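Side-chain contacts in ferritin (Mycoplasma penetrans, PDB 7DIE), which probably takes up, oxidises and stores iron inside a cage of 24 subunits, with atypical ferroxidase centres and B-channels as the entry route for ferrous iron: residues M13-K18 with V109-E114; S17-V22 with E126-F131; T35-L40 with Q92-A97; D96-M101 with E140-V145. One frame throughout, in Å; residues are numbered along the deposited sequence.

In the fold
From the N terminus, helix 10-39 is the starting point of three contacts. Contact 1 joins its first turns to the far end of helix 91-118, closing a loop of 90 residues; contact 2, sharing Ser17 and Lys18, closes one of 103 by reaching helix 122-150, and the two touch. Contact 3 returns from the end of helix 10-39 to the start of helix 91-118, so its 51-residue loop lies within both earlier ones, at the other end of the bundle, its centre about 29 Å from that of contact 1. Contact 4 begins where contact 3 ends, joins helices 91-118 and 122-150 around 38 residues, and crosses contacts 1 and 2 along the chain.

Contact 1: residues M13-K18 with V109-E114; sequences MDLVSK and VKNVTE
In the ferritin four-helix bundle, Leu15 and Val16 of helix 10-39 meet Val112 of helix 91-118 where these two helices run side by side in opposite directions. The short segments lie 9.9 Å apart at their axes, with an angle of 164° between their directions. Val112 and Leu15 share most of the contact, Val112 through both methyl branches. CG2 lies against the backbone of the other helix, 3.6 Å from Leu15 O, and beside it stands Leu15 CB at 4.1 Å. The second branch, CG1, sits anti to the backbone N of Val112 (chi1 -178°) and is thereby turned toward Val16 CG2, 4.3 Å away. Val112 thus spans Leu15, main chain and CB, and the side chain of Val16. Farther out, Leu15 crosses Asn111 at about a right angle and brings CD2 close to the amide, but Asn111 has an alternate conformer and that approach is doubtful. Val16 also packs on Leu64 and Met68 of helix 43-70, while Val112 touches His19 one turn further along helix 10-39. Thr113, turned from this face, packs on Phe125 and Met128 of helix 122-150.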
loop_
_atom_site.group_PDB
_atom_site.type_symbol
_atom_site.label_atom_id
_atom_site.label_comp_id
_atom_site.label_asym_id
_atom_site.label_seq_id
_atom_site.Cartn_x
_atom_site.Cartn_y
_atom_site.Cartn_z
ATOM N N MET A 13 -22.196 -16.574 -48.957
ATOM C CA MET A 13 -22.341 -15.301 -48.248
ATOM C C MET A 13 -23.809 -14.930 -48.071
ATOM O O MET A 13 -24.191 -14.357 -47.044
ATOM C CB MET A 13 -21.583 -14.189 -48.971
ATOM C CG MET A 13 -20.093 -14.393 -49.010
ATOM S SD MET A 13 -19.307 -14.506 -47.383
ATOM C CE MET A 13 -19.171 -16.192 -47.116
ATOM N N ASP A 14 -24.654 -15.252 -49.055
ATOM C CA ASP A 14 -26.085 -15.046 -48.870
ATOM C C ASP A 14 -26.620 -15.877 -47.712
ATOM O O ASP A 14 -27.529 -15.440 -47.001
ATOM C CB ASP A 14 -26.851 -15.396 -50.147
ATOM C CG ASP A 14 -26.750 -14.321 -51.208
ATOM O OD1 ASP A 14 -26.188 -13.232 -50.948
ATOM O OD2 ASP A 14 -27.249 -14.580 -52.319
ATOM N N LEU A 15 -26.107 -17.102 -47.533
ATOM C CA LEU A 15 -26.526 -17.913 -46.390
ATOM C C LEU A 15 -26.069 -17.299 -45.071
ATOM O O LEU A 15 -26.776 -17.389 -44.062
ATOM C CB LEU A 15 -25.968 -19.335 -46.504
ATOM C CG LEU A 15 -26.675 -20.238 -47.518
ATOM C CD1 LEU A 15 -25.982 -21.588 -47.565
ATOM C CD2 LEU A 15 -28.134 -20.406 -47.136
ATOM N N VAL A 16 -24.868 -16.718 -45.040
ATOM C CA VAL A 16 -24.421 -16.039 -43.820
ATOM C C VAL A 16 -25.335 -14.859 -43.524
ATOM O O VAL A 16 -25.769 -14.646 -42.387
ATOM C CB VAL A 16 -22.953 -15.595 -43.950
ATOM C CG1 VAL A 16 -22.552 -14.744 -42.740
ATOM C CG2 VAL A 16 -22.020 -16.807 -44.078
ATOM N N SER A 17 -25.629 -14.067 -44.556
ATOM C CA SER A 17 -26.560 -12.958 -44.442
ATOM C C SER A 17 -27.936 -13.439 -43.990
ATOM O O SER A 17 -28.579 -12.812 -43.141
ATOM C CB SER A 17 -26.614 -12.258 -45.807
ATOM O OG SER A 17 -26.882 -10.893 -45.723
ATOM N N LYS A 18 -28.408 -14.557 -44.539
ATOM C CA LYS A 18 -29.699 -15.080 -44.108
ATOM C C LYS A 18 -29.654 -15.500 -42.649
ATOM O O LYS A 18 -30.617 -15.295 -41.904
ATOM C CB LYS A 18 -30.118 -16.265 -44.981
ATOM C CG LYS A 18 -31.424 -16.902 -44.508
ATOM C CD LYS A 18 -31.838 -18.088 -45.360
ATOM C CE LYS A 18 -33.247 -18.543 -45.003
ATOM N NZ LYS A 18 -33.693 -19.697 -45.827
ATOM N N VAL A 109 -28.188 -22.416 -38.157
ATOM C CA VAL A 109 -26.760 -22.655 -37.929
ATOM C C VAL A 109 -26.312 -23.938 -38.625
ATOM O O VAL A 109 -25.300 -23.966 -39.337
ATOM C CB VAL A 109 -26.450 -22.714 -36.421
ATOM C CG1 VAL A 109 -25.014 -23.216 -36.194
ATOM C CG2 VAL A 109 -26.653 -21.339 -35.779
ATOM N N LYS A 110 -27.044 -25.026 -38.402
ATOM C CA LYS A 110 -26.641 -26.305 -38.975
ATOM C C LYS A 110 -26.602 -26.239 -40.498
ATOM O O LYS A 110 -25.694 -26.800 -41.127
ATOM C CB LYS A 110 -27.592 -27.409 -38.504
ATOM C CG LYS A 110 -27.204 -28.832 -38.918
ATOM C CD LYS A 110 -28.197 -29.835 -38.315
ATOM C CE LYS A 110 -27.760 -31.279 -38.472
ATOM N NZ LYS A 110 -27.518 -31.638 -39.888
ATOM N N ASN A 111 -27.578 -25.552 -41.111
ATOM C CA ASN A 111 -27.625 -25.470 -42.572
ATOM C C ASN A 111 -26.420 -24.719 -43.120
ATOM O O ASN A 111 -25.753 -25.188 -44.048
ATOM C CB ASN A 111 -28.917 -24.792 -43.036
ATOM C CG ASN A 111 -29.113 -24.884 -44.545
ATOM O OD1 ASN A 111 -29.060 -25.974 -45.119
ATOM N ND2 ASN A 111 -29.326 -23.742 -45.194
ATOM N N VAL A 112 -26.134 -23.539 -42.565
ATOM C CA VAL A 112 -24.984 -22.770 -43.038
ATOM C C VAL A 112 -23.699 -23.545 -42.800
ATOM O O VAL A 112 -22.785 -23.544 -43.634
ATOM C CB VAL A 112 -24.930 -21.386 -42.357
ATOM C CG1 VAL A 112 -23.740 -20.591 -42.919
ATOM C CG2 VAL A 112 -26.248 -20.627 -42.580
ATOM N N THR A 113 -23.603 -24.217 -41.655
ATOM C CA THR A 113 -22.408 -24.990 -41.361
ATOM C C THR A 113 -22.223 -26.097 -42.391
ATOM O O THR A 113 -21.149 -26.242 -42.984
ATOM C CB THR A 113 -22.507 -25.569 -39.946
ATOM O OG1 THR A 113 -22.574 -24.489 -39.002
ATOM C CG2 THR A 113 -21.300 -26.452 -39.639
ATOM N N GLU A 114 -23.281 -26.870 -42.638
ATOM C CA GLU A 114 -23.178 -27.990 -43.565
ATOM C C GLU A 114 -22.888 -27.517 -44.989
ATOM O O GLU A 114 -22.021 -28.075 -45.676
ATOM C CB GLU A 114 -24.465 -28.806 -43.531
ATOM C CG GLU A 114 -24.405 -30.009 -44.449
ATOM C CD GLU A 114 -25.680 -30.844 -44.417
ATOM O OE1 GLU A 114 -25.673 -31.937 -45.016
ATOM O OE2 GLU A 114 -26.674 -30.422 -43.787
#

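Contact 2: residues S17-V22 with E126-F131; sequences SKHYNV and ERMQWF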
loop_
_atom_site.group_PDB
_atom_site.type_symbol
_atom_site.label_atom_id
_atom_site.label_comp_id
_atom_site.label_asym_id
_atom_site.label_seq_id
_atom_site.Cartn_x
_atom_site.Cartn_y
_atom_site.Cartn_z
ATOM N N SER A 17 -25.629 -14.067 -44.556
ATOM C CA SER A 17 -26.560 -12.958 -44.442
ATOM C C SER A 17 -27.936 -13.439 -43.990
ATOM O O SER A 17 -28.579 -12.812 -43.141
ATOM C CB SER A 17 -26.614 -12.258 -45.807
ATOM O OG SER A 17 -26.882 -10.893 -45.723
ATOM N N LYS A 18 -28.408 -14.557 -44.539
ATOM C CA LYS A 18 -29.699 -15.080 -44.108
ATOM C C LYS A 18 -29.654 -15.500 -42.649
ATOM O O LYS A 18 -30.617 -15.295 -41.904
ATOM C CB LYS A 18 -30.118 -16.265 -44.981
ATOM C CG LYS A 18 -31.424 -16.902 -44.508
ATOM C CD LYS A 18 -31.838 -18.088 -45.360
ATOM C CE LYS A 18 -33.247 -18.543 -45.003
ATOM N NZ LYS A 18 -33.693 -19.697 -45.827
ATOM N N HIS A 19 -28.551 -16.099 -42.219
ATOM C CA HIS A 19 -28.503 -16.476 -40.815
ATOM C C HIS A 19 -28.487 -15.244 -39.905
ATOM O O HIS A 19 -29.072 -15.268 -38.814
ATOM C CB HIS A 19 -27.303 -17.360 -40.519
ATOM C CG HIS A 19 -27.304 -17.815 -39.102
ATOM N ND1 HIS A 19 -28.297 -18.631 -38.598
ATOM C CD2 HIS A 19 -26.534 -17.456 -38.051
ATOM C CE1 HIS A 19 -28.103 -18.797 -37.303
ATOM N NE2 HIS A 19 -27.040 -18.097 -36.948
ATOM N N TYR A 20 -27.827 -14.160 -40.324
ATOM C CA TYR A 20 -27.953 -12.908 -39.570
ATOM C C TYR A 20 -29.419 -12.525 -39.405
ATOM O O TYR A 20 -29.868 -12.165 -38.306
ATOM C CB TYR A 20 -27.173 -11.785 -40.266
ATOM C CG TYR A 20 -27.185 -10.450 -39.512
ATOM C CD1 TYR A 20 -28.297 -9.626 -39.539
ATOM C CD2 TYR A 20 -26.067 -10.015 -38.813
ATOM C CE1 TYR A 20 -28.320 -8.413 -38.860
ATOM C CE2 TYR A 20 -26.065 -8.786 -38.139
ATOM C CZ TYR A 20 -27.200 -7.990 -38.170
ATOM O OH TYR A 20 -27.241 -6.771 -37.504
ATOM N N ASN A 21 -30.190 -12.593 -40.498
ATOM C CA ASN A 21 -31.609 -12.255 -40.406
ATOM C C ASN A 21 -32.348 -13.195 -39.462
ATOM O O ASN A 21 -33.313 -12.786 -38.816
ATOM C CB ASN A 21 -32.260 -12.283 -41.799
ATOM C CG ASN A 21 -31.929 -11.055 -42.623
ATOM O OD1 ASN A 21 -32.659 -10.064 -42.593
ATOM N ND2 ASN A 21 -30.814 -11.102 -43.349
ATOM N N VAL A 22 -31.934 -14.461 -39.389
ATOM C CA VAL A 22 -32.606 -15.401 -38.493
ATOM C C VAL A 22 -32.276 -15.087 -37.036
ATOM O O VAL A 22 -33.154 -15.151 -36.157
ATOM C CB VAL A 22 -32.240 -16.848 -38.865
ATOM C CG1 VAL A 22 -32.767 -17.824 -37.808
ATOM C CG2 VAL A 22 -32.807 -17.196 -40.256
ATOM N N GLU A 126 -15.342 -22.428 -40.352
ATOM C CA GLU A 126 -14.630 -22.117 -39.110
ATOM C C GLU A 126 -15.396 -21.071 -38.289
ATOM O O GLU A 126 -15.581 -21.219 -37.075
ATOM C CB GLU A 126 -13.209 -21.645 -39.454
ATOM C CG GLU A 126 -12.224 -21.543 -38.266
ATOM C CD GLU A 126 -12.543 -20.383 -37.294
ATOM O OE1 GLU A 126 -13.024 -19.316 -37.753
ATOM O OE2 GLU A 126 -12.296 -20.547 -36.064
ATOM N N ARG A 127 -15.868 -20.009 -38.943
ATOM C CA ARG A 127 -16.621 -18.979 -38.228
ATOM C C ARG A 127 -17.915 -19.537 -37.644
ATOM O O ARG A 127 -18.366 -19.097 -36.578
ATOM C CB ARG A 127 -16.908 -17.786 -39.161
ATOM C CG ARG A 127 -17.958 -16.768 -38.629
ATOM C CD ARG A 127 -17.421 -15.908 -37.441
ATOM N NE ARG A 127 -17.205 -16.702 -36.223
ATOM C CZ ARG A 127 -16.628 -16.245 -35.112
ATOM N NH1 ARG A 127 -16.238 -14.977 -35.040
ATOM N NH2 ARG A 127 -16.449 -17.053 -34.067
ATOM N N MET A 128 -18.503 -20.537 -38.289
ATOM C CA MET A 128 -19.754 -21.088 -37.786
ATOM C C MET A 128 -19.572 -21.965 -36.561
ATOM O O MET A 128 -20.563 -22.234 -35.873
ATOM C CB MET A 128 -20.469 -21.886 -38.893
ATOM C CG MET A 128 -20.992 -20.991 -40.039
ATOM S SD MET A 128 -22.036 -19.600 -39.493
ATOM C CE MET A 128 -23.421 -20.436 -38.720
ATOM N N GLN A 129 -18.344 -22.396 -36.245
ATOM C CA GLN A 129 -18.165 -23.308 -35.115
ATOM C C GLN A 129 -18.596 -22.669 -33.799
ATOM O O GLN A 129 -19.180 -23.341 -32.941
ATOM C CB GLN A 129 -16.711 -23.782 -35.032
ATOM C CG GLN A 129 -16.280 -24.644 -36.236
ATOM C CD GLN A 129 -17.296 -25.722 -36.559
ATOM O OE1 GLN A 129 -17.483 -26.648 -35.783
ATOM N NE2 GLN A 129 -17.968 -25.600 -37.710
ATOM N N TRP A 130 -18.332 -21.372 -33.622
ATOM C CA TRP A 130 -18.813 -20.690 -32.420
ATOM C C TRP A 130 -20.326 -20.806 -32.299
ATOM O O TRP A 130 -20.865 -20.969 -31.198
ATOM C CB TRP A 130 -18.400 -19.209 -32.437
ATOM C CG TRP A 130 -18.840 -18.471 -31.179
ATOM C CD1 TRP A 130 -18.110 -18.322 -30.025
ATOM C CD2 TRP A 130 -20.105 -17.837 -30.936
ATOM N NE1 TRP A 130 -18.837 -17.615 -29.095
ATOM C CE2 TRP A 130 -20.067 -17.317 -29.622
ATOM C CE3 TRP A 130 -21.268 -17.653 -31.700
ATOM C CZ2 TRP A 130 -21.144 -16.631 -29.056
ATOM C CZ3 TRP A 130 -22.341 -16.972 -31.131
ATOM C CH2 TRP A 130 -22.268 -16.471 -29.821
ATOM N N PHE A 131 -21.025 -20.718 -33.427
ATOM C CA PHE A 131 -22.482 -20.747 -33.448
ATOM C C PHE A 131 -23.010 -22.147 -33.241
ATOM O O PHE A 131 -24.068 -22.322 -32.628
ATOM C CB PHE A 131 -22.991 -20.188 -34.786
ATOM C CG PHE A 131 -22.742 -18.732 -34.949
ATOM C CD1 PHE A 131 -21.523 -18.273 -35.426
ATOM C CD2 PHE A 131 -23.725 -17.805 -34.601
ATOM C CE1 PHE A 131 -21.285 -16.911 -35.569
ATOM C CE2 PHE A 131 -23.488 -16.420 -34.748
ATOM C CZ PHE A 131 -22.274 -15.981 -35.222
#
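Met128 is the first residue of 126-131 to meet 17-22: its side chain folds inward and ends with CE 4.4 Å from His19 CD2, a loose van der Waals approach. Two residues on, Trp130 stays within its own helix and lays CE3 over the centre of the Phe131 ring, 3.6 Å above the plane. Phe131 then completes the contact. Its ring and the imidazole of His19 form an offset edge-to-face pair, with the histidine edge toward the phenylalanine face, centroids 5.8 Å apart and planes at 89°. The closest atoms are His19 NE2 and Phe131 CD2, at 4.1 Å. A chi1 of -176° carries the histidine ring across toward helix 122-150. Hydrogen bonds at both nitrogens, NE2 with Glu23 OE2 and ND1 with Ser108 OG, fix the rotation of the ring, so both ring nitrogens of this buried histidine have partners. The side chain of Phe131 comes within about 4 Å of that of His60, an iron ligand. The contact spans a diagonal of the four-helix bundle between two helices running the same way; Leu64 of helix 43-70 touches both His19 and Phe131, and Val109 of helix 91-118 packs on His19.

Contact 3: residues T35-L40 with Q92-A97; sequences TVSKAL and QEVLDA
Val94 fits among Val36, Ser37 and Leu40 and uses both of its methyl groups. CG2 is the busier branch: it lies 3.6 Å from Val36 CG1 and 4.1 Å from Leu40 CD1, and in both cases the side chains slide past each other in opposite directions. The other methyl, CG1, placed trans to the main-chain nitrogen of Val94 (chi1 165°), lies 3.6 Å from Ser37 OG. That hydroxyl is hydrogen-bonded to Leu33 O, one turn back in its own helix, which lets a polar group sit against a valine inside the core. Here the C-terminal end of helix 10-39, together with Leu40, packs on the first turns of helix 91-118 near one end of the ferritin four-helix bundle. Around this first shell, Phe88 of the preceding loop packs on both Val36 and Val94, and Phe49 of helix 43-70 on both Ser37 and Val94. Farther out, Thr35 OG1 is hydrogen-bonded to Leu75 N of a neighbouring subunit.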
loop_
_atom_site.group_PDB
_atom_site.type_symbol
_atom_site.label_atom_id
_atom_site.label_comp_id
_atom_site.label_asym_id
_atom_site.label_seq_id
_atom_site.Cartn_x
_atom_site.Cartn_y
_atom_site.Cartn_z
ATOM N N THR A 35 -42.125 -7.790 -23.729
ATOM C CA THR A 35 -43.254 -6.920 -23.388
ATOM C C THR A 35 -44.520 -7.730 -23.123
ATOM O O THR A 35 -45.307 -7.389 -22.232
ATOM C CB THR A 35 -43.491 -5.867 -24.483
ATOM O OG1 THR A 35 -43.938 -6.486 -25.707
ATOM C CG2 THR A 35 -42.192 -5.080 -24.752
ATOM N N VAL A 36 -44.728 -8.818 -23.865
ATOM C CA VAL A 36 -45.895 -9.663 -23.608
ATOM C C VAL A 36 -45.796 -10.290 -22.222
ATOM O O VAL A 36 -46.751 -10.254 -21.430
ATOM C CB VAL A 36 -46.027 -10.738 -24.700
ATOM C CG1 VAL A 36 -47.150 -11.719 -24.321
ATOM C CG2 VAL A 36 -46.276 -10.064 -26.068
ATOM N N SER A 37 -44.625 -10.861 -21.907
ATOM C CA SER A 37 -44.407 -11.510 -20.612
ATOM C C SER A 37 -44.657 -10.536 -19.468
ATOM O O SER A 37 -45.299 -10.881 -18.463
ATOM C CB SER A 37 -42.963 -12.034 -20.536
ATOM O OG SER A 37 -42.729 -13.073 -21.482
ATOM N N LYS A 38 -44.131 -9.311 -19.594
ATOM C CA LYS A 38 -44.321 -8.315 -18.543
ATOM C C LYS A 38 -45.801 -7.990 -18.361
ATOM O O LYS A 38 -46.302 -7.914 -17.230
ATOM C CB LYS A 38 -43.536 -7.045 -18.884
ATOM C CG LYS A 38 -43.693 -5.919 -17.841
ATOM C CD LYS A 38 -43.123 -6.336 -16.505
ATOM C CE LYS A 38 -43.327 -5.254 -15.436
ATOM N NZ LYS A 38 -42.989 -5.775 -14.060
ATOM N N ALA A 39 -46.515 -7.796 -19.472
ATOM C CA ALA A 39 -47.937 -7.467 -19.400
ATOM C C ALA A 39 -48.742 -8.607 -18.790
ATOM O O ALA A 39 -49.808 -8.375 -18.207
ATOM C CB ALA A 39 -48.460 -7.137 -20.794
ATOM N N LEU A 40 -48.253 -9.838 -18.914
ATOM C CA LEU A 40 -48.882 -10.990 -18.283
ATOM C C LEU A 40 -48.529 -11.119 -16.811
ATOM O O LEU A 40 -49.066 -12.006 -16.140
ATOM C CB LEU A 40 -48.485 -12.278 -19.013
ATOM C CG LEU A 40 -49.084 -12.479 -20.407
ATOM C CD1 LEU A 40 -48.407 -13.661 -21.114
ATOM C CD2 LEU A 40 -50.596 -12.666 -20.331
ATOM N N GLN A 92 -47.338 -19.807 -21.028
ATOM C CA GLN A 92 -47.000 -21.050 -21.724
ATOM C C GLN A 92 -46.941 -20.846 -23.237
ATOM O O GLN A 92 -46.035 -21.362 -23.909
ATOM C CB GLN A 92 -48.018 -22.140 -21.362
ATOM C CG GLN A 92 -47.853 -22.693 -19.928
ATOM C CD GLN A 92 -48.380 -21.741 -18.872
ATOM O OE1 GLN A 92 -49.279 -20.960 -19.136
ATOM N NE2 GLN A 92 -47.807 -21.798 -17.664
ATOM N N GLU A 93 -47.903 -20.105 -23.797
ATOM C CA GLU A 93 -47.881 -19.840 -25.233
ATOM C C GLU A 93 -46.684 -18.987 -25.627
ATOM O O GLU A 93 -46.123 -19.172 -26.715
ATOM C CB GLU A 93 -49.182 -19.156 -25.658
ATOM C CG GLU A 93 -50.365 -20.116 -25.659
ATOM C CD GLU A 93 -51.684 -19.401 -25.823
ATOM O OE1 GLU A 93 -51.684 -18.156 -25.868
ATOM O OE2 GLU A 93 -52.718 -20.090 -25.894
ATOM N N VAL A 94 -46.285 -18.053 -24.755
ATOM C CA VAL A 94 -45.078 -17.260 -24.995
ATOM C C VAL A 94 -43.855 -18.163 -25.103
ATOM O O VAL A 94 -43.027 -18.016 -26.013
ATOM C CB VAL A 94 -44.900 -16.217 -23.879
ATOM C CG1 VAL A 94 -43.480 -15.640 -23.909
ATOM C CG2 VAL A 94 -45.935 -15.117 -24.037
ATOM N N LEU A 95 -43.704 -19.095 -24.161
ATOM C CA LEU A 95 -42.519 -19.941 -24.215
ATOM C C LEU A 95 -42.575 -20.901 -25.396
ATOM O O LEU A 95 -41.527 -21.200 -25.983
ATOM C CB LEU A 95 -42.327 -20.699 -22.905
ATOM C CG LEU A 95 -41.341 -20.042 -21.914
ATOM C CD1 LEU A 95 -39.906 -20.005 -22.463
ATOM C CD2 LEU A 95 -41.794 -18.642 -21.528
ATOM N N ASP A 96 -43.773 -21.374 -25.775
ATOM C CA ASP A 96 -43.908 -22.182 -26.996
ATOM C C ASP A 96 -43.300 -21.466 -28.193
ATOM O O ASP A 96 -42.588 -22.063 -29.014
ATOM C CB ASP A 96 -45.386 -22.477 -27.303
ATOM C CG ASP A 96 -45.999 -23.520 -26.382
ATOM O OD1 ASP A 96 -45.260 -24.312 -25.758
ATOM O OD2 ASP A 96 -47.248 -23.540 -26.285
ATOM N N ALA A 97 -43.613 -20.185 -28.332
ATOM C CA ALA A 97 -43.133 -19.436 -29.484
ATOM C C ALA A 97 -41.626 -19.245 -29.414
ATOM O O ALA A 97 -40.937 -19.333 -30.435
ATOM C CB ALA A 97 -43.851 -18.091 -29.561
#

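Contact 4: residues D96-M101 with E140-V145; sequences DAALKM and EEISDV. With FE (Fe (III) ion), chain N.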
loop_
_atom_site.group_PDB
_atom_site.type_symbol
_atom_site.label_atom_id
_atom_site.label_comp_id
_atom_site.label_asym_id
_atom_site.label_seq_id
_atom_site.Cartn_x
_atom_site.Cartn_y
_atom_site.Cartn_z
ATOM N N ASP A 96 -43.773 -21.374 -25.775
ATOM C CA ASP A 96 -43.908 -22.182 -26.996
ATOM C C ASP A 96 -43.300 -21.466 -28.193
ATOM O O ASP A 96 -42.588 -22.063 -29.014
ATOM C CB ASP A 96 -45.386 -22.477 -27.303
ATOM C CG ASP A 96 -45.999 -23.520 -26.382
ATOM O OD1 ASP A 96 -45.260 -24.312 -25.758
ATOM O OD2 ASP A 96 -47.248 -23.540 -26.285
ATOM N N ALA A 97 -43.613 -20.185 -28.332
ATOM C CA ALA A 97 -43.133 -19.436 -29.484
ATOM C C ALA A 97 -41.626 -19.245 -29.414
ATOM O O ALA A 97 -40.937 -19.333 -30.435
ATOM C CB ALA A 97 -43.851 -18.091 -29.561
ATOM N N ALA A 98 -41.098 -18.989 -28.209
ATOM C CA ALA A 98 -39.653 -18.843 -28.043
ATOM C C ALA A 98 -38.920 -20.139 -28.373
ATOM O O ALA A 98 -37.866 -20.119 -29.020
ATOM C CB ALA A 98 -39.335 -18.404 -26.611
ATOM N N LEU A 99 -39.447 -21.278 -27.906
ATOM C CA LEU A 99 -38.815 -22.561 -28.207
ATOM C C LEU A 99 -38.803 -22.836 -29.709
ATOM O O LEU A 99 -37.801 -23.322 -30.251
ATOM C CB LEU A 99 -39.544 -23.681 -27.461
ATOM C CG LEU A 99 -38.908 -25.067 -27.492
ATOM C CD1 LEU A 99 -37.540 -25.028 -26.832
ATOM C CD2 LEU A 99 -39.816 -26.078 -26.787
ATOM N N LYS A 100 -39.913 -22.548 -30.399
ATOM C CA LYS A 100 -39.941 -22.739 -31.849
ATOM C C LYS A 100 -38.913 -21.852 -32.538
ATOM O O LYS A 100 -38.229 -22.283 -33.475
ATOM C CB LYS A 100 -41.336 -22.437 -32.408
ATOM C CG LYS A 100 -42.391 -23.457 -32.059
ATOM C CD LYS A 100 -43.770 -23.000 -32.540
ATOM C CE LYS A 100 -44.866 -23.607 -31.667
ATOM N NZ LYS A 100 -46.139 -22.838 -31.739
ATOM N N MET A 101 -38.789 -20.608 -32.080
ATOM C CA MET A 101 -37.861 -19.672 -32.710
ATOM C C MET A 101 -36.420 -20.112 -32.521
ATOM O O MET A 101 -35.646 -20.164 -33.481
ATOM C CB MET A 101 -38.062 -18.280 -32.125
ATOM C CG MET A 101 -37.083 -17.249 -32.653
ATOM S SD MET A 101 -37.561 -16.744 -34.322
ATOM C CE MET A 101 -36.150 -17.248 -35.300
ATOM N N GLU A 140 -30.806 -24.551 -24.925
ATOM C CA GLU A 140 -30.952 -25.087 -23.574
ATOM C C GLU A 140 -31.589 -24.073 -22.635
ATOM O O GLU A 140 -32.438 -24.429 -21.810
ATOM C CB GLU A 140 -29.599 -25.528 -23.016
ATOM C CG GLU A 140 -29.731 -26.173 -21.638
ATOM C CD GLU A 140 -28.397 -26.568 -21.043
ATOM O OE1 GLU A 140 -27.500 -25.708 -20.945
ATOM O OE2 GLU A 140 -28.241 -27.750 -20.690
ATOM N N GLU A 141 -31.167 -22.810 -22.723
ATOM C CA GLU A 141 -31.711 -21.770 -21.853
ATOM C C GLU A 141 -33.209 -21.602 -22.061
ATOM O O GLU A 141 -33.981 -21.529 -21.100
ATOM C CB GLU A 141 -30.998 -20.440 -22.124
ATOM C CG GLU A 141 -29.619 -20.339 -21.499
ATOM C CD GLU A 141 -29.628 -19.427 -20.276
ATOM O OE1 GLU A 141 -29.843 -19.926 -19.150
ATOM O OE2 GLU A 141 -29.444 -18.202 -20.449
ATOM N N ILE A 142 -33.637 -21.497 -23.315
ATOM C CA ILE A 142 -35.063 -21.334 -23.575
ATOM C C ILE A 142 -35.815 -22.606 -23.213
ATOM O O ILE A 142 -36.897 -22.558 -22.609
ATOM C CB ILE A 142 -35.268 -20.918 -25.037
ATOM C CG1 ILE A 142 -34.882 -19.443 -25.156
ATOM C CG2 ILE A 142 -36.725 -21.157 -25.476
ATOM C CD1 ILE A 142 -34.643 -18.990 -26.532
ATOM N N SER A 143 -35.234 -23.761 -23.546
ATOM C CA SER A 143 -35.809 -25.055 -23.177
ATOM C C SER A 143 -36.002 -25.191 -21.669
ATOM O O SER A 143 -37.029 -25.718 -21.211
ATOM C CB SER A 143 -34.908 -26.172 -23.707
ATOM O OG SER A 143 -35.510 -27.440 -23.539
ATOM N N ASP A 144 -35.035 -24.721 -20.875
ATOM C CA ASP A 144 -35.182 -24.808 -19.421
ATOM C C ASP A 144 -36.380 -23.991 -18.941
ATOM O O ASP A 144 -37.170 -24.456 -18.106
ATOM C CB ASP A 144 -33.899 -24.341 -18.724
ATOM C CG ASP A 144 -32.762 -25.357 -18.825
ATOM O OD1 ASP A 144 -32.978 -26.474 -19.333
ATOM O OD2 ASP A 144 -31.634 -25.025 -18.421
ATOM N N VAL A 145 -36.532 -22.767 -19.454
ATOM C CA VAL A 145 -37.649 -21.921 -19.034
ATOM C C VAL A 145 -38.975 -22.481 -19.551
ATOM O O VAL A 145 -39.998 -22.420 -18.864
ATOM C CB VAL A 145 -37.421 -20.466 -19.484
ATOM C CG1 VAL A 145 -38.590 -19.576 -19.061
ATOM C CG2 VAL A 145 -36.117 -19.934 -18.881
HETATM FE FE FE N . -33.269 -28.221 -18.726
HETATM O O HOH W 1 -35.286 -28.769 -19.657
HETATM O O HOH W 2 -33.528 -28.280 -16.856
#
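Behind an iron site on helix 122-150, Ile142 and Ser143 pack against Ala98 and Leu99 of helix 91-118, an antiparallel pair of the ferritin bundle. The short segments approach to 9.3 Å at their axes, at 157° between their directions. Ile142 makes the main contact with CG2, the branch opposite its amide nitrogen, pressed against the facing main chain 3.7 Å from Leu99 N. The methyl of Ala98 supports the same branch, with its CB 4.0 Å from Ile142 CG2. Leu99 reaches over with CD1, which lies 4.0 Å from Ser143 CA and also meets Ile142 CG2. On the bundle side, Phe48 and Met52 of helix 43-70 cover Ile142. Away from this packed face, Asp144 binds an iron(III) ion through one oxygen: OD1 is 1.9 Å from the iron, whereas OD2 stays 3.6 Å from it. Water 1 and water 2 are also ligands, at 2.3 Å and 1.9 Å from the iron. Glu140 and Glu141 also bind iron in this protein. Lys38 of a neighbouring subunit is hydrogen-bonded to Asp144 OD1, and Lys70 of a different subunit forms a salt bridge with Glu140. Three chains thus meet here, consistent with a B-channel. With one carboxylate oxygen and two waters modelled, a probably incomplete shell, this site differs from that of Asp55, His60, Asp134 and Asp138 and might suit iron in transit.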